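Local atomic coordinates of lovastatin nonaketide synthase, polyketide synthase component (Aspergillus terreus, PDB entry 7CPX), a protein that builds the dihydromonacolin L skeleton of lovastatin from malonyl-CoA, working as an iterative multidomain polyketide synthase together with its partner lovC. Residues S200-L212 and R244-Q258. The protein carries 2 engineered substitutions. Numbering follows the deposited sequence.
Sequences SSMAIAAGANLIL and RGEAVCSVVLKTLSQ
Arg244 and Asn209 meet beside the start of strand 247-255 in the ketosynthase, close to its predicted active site. From the arginine's CB, 4.1 Å from Ile211 CD1, the chain runs past that isoleucine in the opposite direction and bends at chi3 (44°), bringing NE within 3.7 Å of Ile211 CG1. At the tip, NH1 gives a weak hydrogen bond of 3.3 Å to Asn209 OD1, while NH2 comes 3.2 Å from Leu210 O; both oxygens sit at the guanidinium edge. The asparagine amide is turned 65° from the guanidinium plane. Its OD1 is also bonded to Thr133; its ND2 is modelled so close to Gly245 O that the detail there is doubtful.

From there 203-209 and 247-255 pair in register, with reciprocal backbone bonds at Ala203/Leu253, Ala205/Val251, Gly207/Cys249 and Asn209/Ala247. On the face carrying Ala206 and Val248, covered by helix 97-113, Val252 parts its methyls: CG1, anti to the backbone N (chi1 -173°), meets Met202 CG at 3.5 Å, and CG2 meets Ile204 CD1. On the other face Leu253 CD1 packs 3.5 Å from Ala205 CB, beside helix 183-196; helix 369-386 covers Cys249. The pair belongs to one of the two core sheets of the thiolase-type fold. The Arg244 side chain lies about 6 Å from that of His367, which like Cys181 is predicted to be catalytic. Because Thr133 also bonds the amide oxygen, the weak Arg244 bond probably helps to set the direction of the guanidinium near these residues.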
ATOM      1  N   SER A 200     -19.433 -51.651   2.759  1.00 79.30           N
ATOM      2  CA  SER A 200     -19.598 -50.842   1.558  1.00 79.30           C
ATOM      3  C   SER A 200     -19.410 -51.733   0.342  1.00 79.30           C
ATOM      4  O   SER A 200     -18.314 -52.259   0.119  1.00 79.30           O
ATOM      5  CB  SER A 200     -18.599 -49.682   1.532  1.00 79.30           C
ATOM      6  OG  SER A 200     -18.790 -48.822   2.639  1.00 79.30           O
ATOM      7  N   SER A 201     -20.475 -51.902  -0.441  1.00 82.32           N
ATOM      8  CA  SER A 201     -20.377 -52.676  -1.671  1.00 82.32           C
ATOM      9  C   SER A 201     -19.448 -52.024  -2.683  1.00 82.32           C
ATOM     10  O   SER A 201     -18.954 -52.707  -3.586  1.00 82.32           O
ATOM     11  CB  SER A 201     -21.765 -52.855  -2.288  1.00 82.32           C
ATOM     12  OG  SER A 201     -21.676 -53.389  -3.596  1.00 82.32           O
ATOM     13  N   MET A 202     -19.201 -50.724  -2.551  1.00 82.05           N
ATOM     14  CA  MET A 202     -18.359 -49.994  -3.482  1.00 82.05           C
ATOM     15  C   MET A 202     -17.621 -48.912  -2.712  1.00 82.05           C
ATOM     16  O   MET A 202     -18.081 -48.457  -1.662  1.00 82.05           O
ATOM     17  CB  MET A 202     -19.192 -49.386  -4.616  1.00 82.05           C
ATOM     18  CG  MET A 202     -18.419 -48.507  -5.581  1.00 82.05           C
ATOM     19  SD  MET A 202     -19.518 -47.761  -6.797  1.00 82.05           S
ATOM     20  CE  MET A 202     -18.876 -46.092  -6.866  1.00 82.05           C
ATOM     21  N   ALA A 203     -16.472 -48.504  -3.240  1.00 76.48           N
ATOM     22  CA  ALA A 203     -15.668 -47.478  -2.588  1.00 76.48           C
ATOM     23  C   ALA A 203     -14.895 -46.707  -3.643  1.00 76.48           C
ATOM     24  O   ALA A 203     -14.126 -47.294  -4.404  1.00 76.48           O
ATOM     25  CB  ALA A 203     -14.710 -48.096  -1.571  1.00 76.48           C
ATOM     26  N   ILE A 204     -15.095 -45.398  -3.686  1.00 77.08           N
ATOM     27  CA  ILE A 204     -14.285 -44.539  -4.536  1.00 77.08           C
ATOM     28  C   ILE A 204     -12.972 -44.272  -3.818  1.00 77.08           C
ATOM     29  O   ILE A 204     -12.963 -43.833  -2.664  1.00 77.08           O
ATOM     30  CB  ILE A 204     -15.014 -43.229  -4.859  1.00 77.08           C
ATOM     31  CG1 ILE A 204     -16.261 -43.494  -5.704  1.00 77.08           C
ATOM     32  CG2 ILE A 204     -14.080 -42.276  -5.570  1.00 77.08           C
ATOM     33  CD1 ILE A 204     -15.992 -44.205  -7.009  1.00 77.08           C
ATOM     34  N   ALA A 205     -11.865 -44.573  -4.482  1.00 74.98           N
ATOM     35  CA  ALA A 205     -10.543 -44.152  -4.048  1.00 74.98           C
ATOM     36  C   ALA A 205     -10.100 -43.072  -5.022  1.00 74.98           C
ATOM     37  O   ALA A 205      -9.820 -43.357  -6.190  1.00 74.98           O
ATOM     38  CB  ALA A 205      -9.564 -45.322  -4.024  1.00 74.98           C
ATOM     39  N   ALA A 206     -10.079 -41.834  -4.557  1.00 75.21           N
ATOM     40  CA  ALA A 206      -9.799 -40.698  -5.413  1.00 75.21           C
ATOM     41  C   ALA A 206      -8.581 -39.953  -4.894  1.00 75.21           C
ATOM     42  O   ALA A 206      -8.131 -40.147  -3.765  1.00 75.21           O
ATOM     43  CB  ALA A 206     -11.007 -39.757  -5.491  1.00 75.21           C
ATOM     44  N   GLY A 207      -8.045 -39.101  -5.753  1.00 75.44           N
ATOM     45  CA  GLY A 207      -6.938 -38.243  -5.389  1.00 75.44           C
ATOM     46  C   GLY A 207      -6.987 -36.989  -6.220  1.00 75.44           C
ATOM     47  O   GLY A 207      -7.456 -37.002  -7.363  1.00 75.44           O
ATOM     48  N   ALA A 208      -6.501 -35.894  -5.647  1.00 76.07           N
ATOM     49  CA  ALA A 208      -6.567 -34.607  -6.325  1.00 76.07           C
ATOM     50  C   ALA A 208      -5.373 -33.756  -5.929  1.00 76.07           C
ATOM     51  O   ALA A 208      -5.186 -33.460  -4.746  1.00 76.07           O
ATOM     52  CB  ALA A 208      -7.870 -33.882  -5.991  1.00 76.07           C
ATOM     53  N   ASN A 209      -4.574 -33.369  -6.919  1.00 79.15           N
ATOM     54  CA  ASN A 209      -3.536 -32.365  -6.748  1.00 79.15           C
ATOM     55  C   ASN A 209      -3.651 -31.376  -7.893  1.00 79.15           C
ATOM     56  O   ASN A 209      -3.648 -31.776  -9.061  1.00 79.15           O
ATOM     57  CB  ASN A 209      -2.143 -32.986  -6.723  1.00 79.15           C
ATOM     58  CG  ASN A 209      -1.043 -31.946  -6.760  1.00 79.15           C
ATOM     59  OD1 ASN A 209      -0.657 -31.395  -5.730  1.00 79.15           O
ATOM     60  ND2 ASN A 209      -0.528 -31.674  -7.953  1.00 79.15           N
ATOM     61  N   LEU A 210      -3.754 -30.096  -7.562  1.00 80.45           N
ATOM     62  CA  LEU A 210      -3.935 -29.055  -8.557  1.00 80.45           C
ATOM     63  C   LEU A 210      -2.986 -27.901  -8.283  1.00 80.45           C
ATOM     64  O   LEU A 210      -2.581 -27.659  -7.142  1.00 80.45           O
ATOM     65  CB  LEU A 210      -5.378 -28.550  -8.574  1.00 80.45           C
ATOM     66  CG  LEU A 210      -6.415 -29.580  -9.022  1.00 80.45           C
ATOM     67  CD1 LEU A 210      -7.796 -28.978  -8.967  1.00 80.45           C
ATOM     68  CD2 LEU A 210      -6.113 -30.084 -10.420  1.00 80.45           C
ATOM     69  N   ILE A 211      -2.641 -27.192  -9.352  1.00 82.41           N
ATOM     70  CA  ILE A 211      -1.724 -26.064  -9.288  1.00 82.41           C
ATOM     71  C   ILE A 211      -2.525 -24.790  -9.510  1.00 82.41           C
ATOM     72  O   ILE A 211      -2.714 -24.348 -10.648  1.00 82.41           O
ATOM     73  CB  ILE A 211      -0.595 -26.214 -10.322  1.00 82.41           C
ATOM     74  CG1 ILE A 211       0.363 -27.320  -9.883  1.00 82.41           C
ATOM     75  CG2 ILE A 211       0.138 -24.905 -10.499  1.00 82.41           C
ATOM     76  CD1 ILE A 211       1.171 -27.909 -11.000  1.00 82.41           C
ATOM     77  N   LEU A 212      -3.007 -24.200  -8.417  1.00 82.41           N
ATOM     78  CA  LEU A 212      -3.811 -22.991  -8.472  1.00 82.41           C
ATOM     79  C   LEU A 212      -3.122 -21.792  -7.847  1.00 82.41           C
ATOM     80  O   LEU A 212      -3.545 -20.659  -8.096  1.00 82.41           O
ATOM     81  CB  LEU A 212      -5.154 -23.214  -7.763  1.00 82.41           C
ATOM     82  CG  LEU A 212      -5.853 -24.540  -8.069  1.00 82.41           C
ATOM     83  CD1 LEU A 212      -6.947 -24.815  -7.057  1.00 82.41           C
ATOM     84  CD2 LEU A 212      -6.423 -24.525  -9.470  1.00 82.41           C
ATOM     85  N   ARG A 244       6.000 -30.875  -9.914  1.00 82.31           N
ATOM     86  CA  ARG A 244       4.596 -30.934  -9.540  1.00 82.31           C
ATOM     87  C   ARG A 244       3.737 -31.202 -10.767  1.00 82.31           C
ATOM     88  O   ARG A 244       4.031 -30.728 -11.867  1.00 82.31           O
ATOM     89  CB  ARG A 244       4.169 -29.629  -8.874  1.00 82.31           C
ATOM     90  CG  ARG A 244       4.696 -29.451  -7.460  1.00 82.31           C
ATOM     91  CD  ARG A 244       4.235 -28.134  -6.858  1.00 82.31           C
ATOM     92  NE  ARG A 244       2.822 -27.890  -7.121  1.00 82.31           N
ATOM     93  CZ  ARG A 244       1.832 -28.542  -6.530  1.00 82.31           C
ATOM     94  NH1 ARG A 244       2.064 -29.482  -5.630  1.00 82.31           N
ATOM     95  NH2 ARG A 244       0.576 -28.250  -6.858  1.00 82.31           N
ATOM     96  N   GLY A 245       2.683 -31.973 -10.576  1.00 79.02           N
ATOM     97  CA  GLY A 245       1.761 -32.284 -11.654  1.00 79.02           C
ATOM     98  C   GLY A 245       0.327 -32.141 -11.198  1.00 79.02           C
ATOM     99  O   GLY A 245      -0.011 -32.465 -10.061  1.00 79.02           O
ATOM    100  N   GLU A 246      -0.514 -31.644 -12.099  1.00 82.04           N
ATOM    101  CA  GLU A 246      -1.939 -31.524 -11.837  1.00 82.04           C
ATOM    102  C   GLU A 246      -2.634 -32.796 -12.292  1.00 82.04           C
ATOM    103  O   GLU A 246      -2.591 -33.143 -13.477  1.00 82.04           O
ATOM    104  CB  GLU A 246      -2.533 -30.319 -12.561  1.00 82.04           C
ATOM    105  CG  GLU A 246      -2.128 -28.986 -12.000  1.00 82.04           C
ATOM    106  CD  GLU A 246      -3.039 -27.880 -12.485  1.00 82.04           C
ATOM    107  OE1 GLU A 246      -3.658 -28.049 -13.556  1.00 82.04           O
ATOM    108  OE2 GLU A 246      -3.157 -26.848 -11.790  1.00 82.04           O
ATOM    109  N   ALA A 247      -3.286 -33.483 -11.360  1.00 79.40           N
ATOM    110  CA  ALA A 247      -4.012 -34.692 -11.704  1.00 79.40           C
ATOM    111  C   ALA A 247      -5.138 -34.903 -10.707  1.00 79.40           C
ATOM    112  O   ALA A 247      -4.970 -34.679  -9.504  1.00 79.40           O
ATOM    113  CB  ALA A 247      -3.085 -35.910 -11.730  1.00 79.40           C
ATOM    114  N   VAL A 248      -6.283 -35.329 -11.225  1.00 79.15           N
ATOM    115  CA  VAL A 248      -7.428 -35.723 -10.415  1.00 79.15           C
ATOM    116  C   VAL A 248      -7.851 -37.101 -10.893  1.00 79.15           C
ATOM    117  O   VAL A 248      -8.312 -37.256 -12.030  1.00 79.15           O
ATOM    118  CB  VAL A 248      -8.586 -34.725 -10.517  1.00 79.15           C
ATOM    119  CG1 VAL A 248      -9.729 -35.159  -9.621  1.00 79.15           C
ATOM    120  CG2 VAL A 248      -8.108 -33.334 -10.146  1.00 79.15           C
ATOM    121  N   CYS A 249      -7.706 -38.097 -10.031  1.00 78.71           N
ATOM    122  CA  CYS A 249      -8.015 -39.477 -10.368  1.00 78.71           C
ATOM    123  C   CYS A 249      -9.130 -39.980  -9.470  1.00 78.71           C
ATOM    124  O   CYS A 249      -9.241 -39.568  -8.314  1.00 78.71           O
ATOM    125  CB  CYS A 249      -6.785 -40.373 -10.216  1.00 78.71           C
ATOM    126  SG  CYS A 249      -7.043 -42.083 -10.734  1.00 78.71           S
ATOM    127  N   SER A 250      -9.964 -40.858 -10.014  1.00 79.59           N
ATOM    128  CA  SER A 250     -10.982 -41.547  -9.243  1.00 79.59           C
ATOM    129  C   SER A 250     -11.014 -42.993  -9.700  1.00 79.59           C
ATOM    130  O   SER A 250     -10.993 -43.265 -10.901  1.00 79.59           O
ATOM    131  CB  SER A 250     -12.359 -40.901  -9.421  1.00 79.59           C
ATOM    132  OG  SER A 250     -12.331 -39.538  -9.040  1.00 79.59           O
ATOM    133  N   VAL A 251     -11.056 -43.915  -8.745  1.00 78.27           N
ATOM    134  CA  VAL A 251     -11.013 -45.340  -9.029  1.00 78.27           C
ATOM    135  C   VAL A 251     -12.126 -46.010  -8.240  1.00 78.27           C
ATOM    136  O   VAL A 251     -12.164 -45.915  -7.009  1.00 78.27           O
ATOM    137  CB  VAL A 251      -9.645 -45.941  -8.670  1.00 78.27           C
ATOM    138  CG1 VAL A 251      -9.756 -47.421  -8.410  1.00 78.27           C
ATOM    139  CG2 VAL A 251      -8.649 -45.672  -9.781  1.00 78.27           C
ATOM    140  N   VAL A 252     -13.030 -46.684  -8.942  1.00 81.77           N
ATOM    141  CA  VAL A 252     -14.103 -47.422  -8.290  1.00 81.77           C
ATOM    142  C   VAL A 252     -13.554 -48.778  -7.868  1.00 81.77           C
ATOM    143  O   VAL A 252     -13.091 -49.559  -8.706  1.00 81.77           O
ATOM    144  CB  VAL A 252     -15.314 -47.577  -9.219  1.00 81.77           C
ATOM    145  CG1 VAL A 252     -16.482 -48.195  -8.471  1.00 81.77           C
ATOM    146  CG2 VAL A 252     -15.705 -46.232  -9.803  1.00 81.77           C
ATOM    147  N   LEU A 253     -13.606 -49.059  -6.572  1.00 77.75           N
ATOM    148  CA  LEU A 253     -13.064 -50.272  -5.990  1.00 77.75           C
ATOM    149  C   LEU A 253     -14.195 -51.102  -5.408  1.00 77.75           C
ATOM    150  O   LEU A 253     -15.128 -50.565  -4.801  1.00 77.75           O
ATOM    151  CB  LEU A 253     -12.051 -49.940  -4.895  1.00 77.75           C
ATOM    152  CG  LEU A 253     -10.819 -49.152  -5.326  1.00 77.75           C
ATOM    153  CD1 LEU A 253      -9.948 -48.832  -4.133  1.00 77.75           C
ATOM    154  CD2 LEU A 253     -10.040 -49.940  -6.345  1.00 77.75           C
ATOM    155  N   LYS A 254     -14.107 -52.415  -5.596  1.00 83.49           N
ATOM    156  CA  LYS A 254     -15.089 -53.334  -5.051  1.00 83.49           C
ATOM    157  C   LYS A 254     -14.394 -54.648  -4.742  1.00 83.49           C
ATOM    158  O   LYS A 254     -13.317 -54.942  -5.265  1.00 83.49           O
ATOM    159  CB  LYS A 254     -16.250 -53.566  -6.023  1.00 83.49           C
ATOM    160  CG  LYS A 254     -16.877 -52.290  -6.547  1.00 83.49           C
ATOM    161  CD  LYS A 254     -17.997 -52.573  -7.524  1.00 83.49           C
ATOM    162  CE  LYS A 254     -19.175 -53.256  -6.850  1.00 83.49           C
ATOM    163  NZ  LYS A 254     -20.365 -53.349  -7.738  1.00 83.49           N
ATOM    164  N   THR A 255     -15.020 -55.438  -3.878  1.00 84.54           N
ATOM    165  CA  THR A 255     -14.540 -56.791  -3.664  1.00 84.54           C
ATOM    166  C   THR A 255     -14.784 -57.600  -4.930  1.00 84.54           C
ATOM    167  O   THR A 255     -15.832 -57.473  -5.571  1.00 84.54           O
ATOM    168  CB  THR A 255     -15.238 -57.441  -2.471  1.00 84.54           C
ATOM    169  OG1 THR A 255     -16.540 -57.892  -2.859  1.00 84.54           O
ATOM    170  CG2 THR A 255     -15.372 -56.457  -1.321  1.00 84.54           C
ATOM    171  N   LEU A 256     -13.804 -58.425  -5.299  1.00 87.44           N
ATOM    172  CA  LEU A 256     -13.890 -59.144  -6.564  1.00 87.44           C
ATOM    173  C   LEU A 256     -15.222 -59.870  -6.690  1.00 87.44           C
ATOM    174  O   LEU A 256     -15.877 -59.811  -7.737  1.00 87.44           O
ATOM    175  CB  LEU A 256     -12.725 -60.128  -6.680  1.00 87.44           C
ATOM    176  CG  LEU A 256     -12.618 -60.923  -7.982  1.00 87.44           C
ATOM    177  CD1 LEU A 256     -12.597 -59.996  -9.180  1.00 87.44           C
ATOM    178  CD2 LEU A 256     -11.371 -61.789  -7.965  1.00 87.44           C
ATOM    179  N   SER A 257     -15.655 -60.536  -5.618  1.00 87.92           N
ATOM    180  CA  SER A 257     -16.953 -61.197  -5.639  1.00 87.92           C
ATOM    181  C   SER A 257     -18.078 -60.191  -5.835  1.00 87.92           C
ATOM    182  O   SER A 257     -19.026 -60.446  -6.589  1.00 87.92           O
ATOM    183  CB  SER A 257     -17.158 -61.982  -4.344  1.00 87.92           C
ATOM    184  OG  SER A 257     -17.116 -61.120  -3.220  1.00 87.92           O
ATOM    185  N   GLN A 258     -17.996 -59.042  -5.160  1.00 86.82           N
ATOM    186  CA  GLN A 258     -19.042 -58.033  -5.292  1.00 86.82           C
ATOM    187  C   GLN A 258     -19.110 -57.497  -6.716  1.00 86.82           C
ATOM    188  O   GLN A 258     -20.200 -57.272  -7.252  1.00 86.82           O
ATOM    189  CB  GLN A 258     -18.801 -56.891  -4.305  1.00 86.82           C
ATOM    190  CG  GLN A 258     -19.893 -55.835  -4.300  1.00 86.82           C
ATOM    191  CD  GLN A 258     -21.232 -56.384  -3.850  1.00 86.82           C
ATOM    192  OE1 GLN A 258     -21.305 -57.202  -2.934  1.00 86.82           O
ATOM    193  NE2 GLN A 258     -22.301 -55.940  -4.501  1.00 86.82           N
TER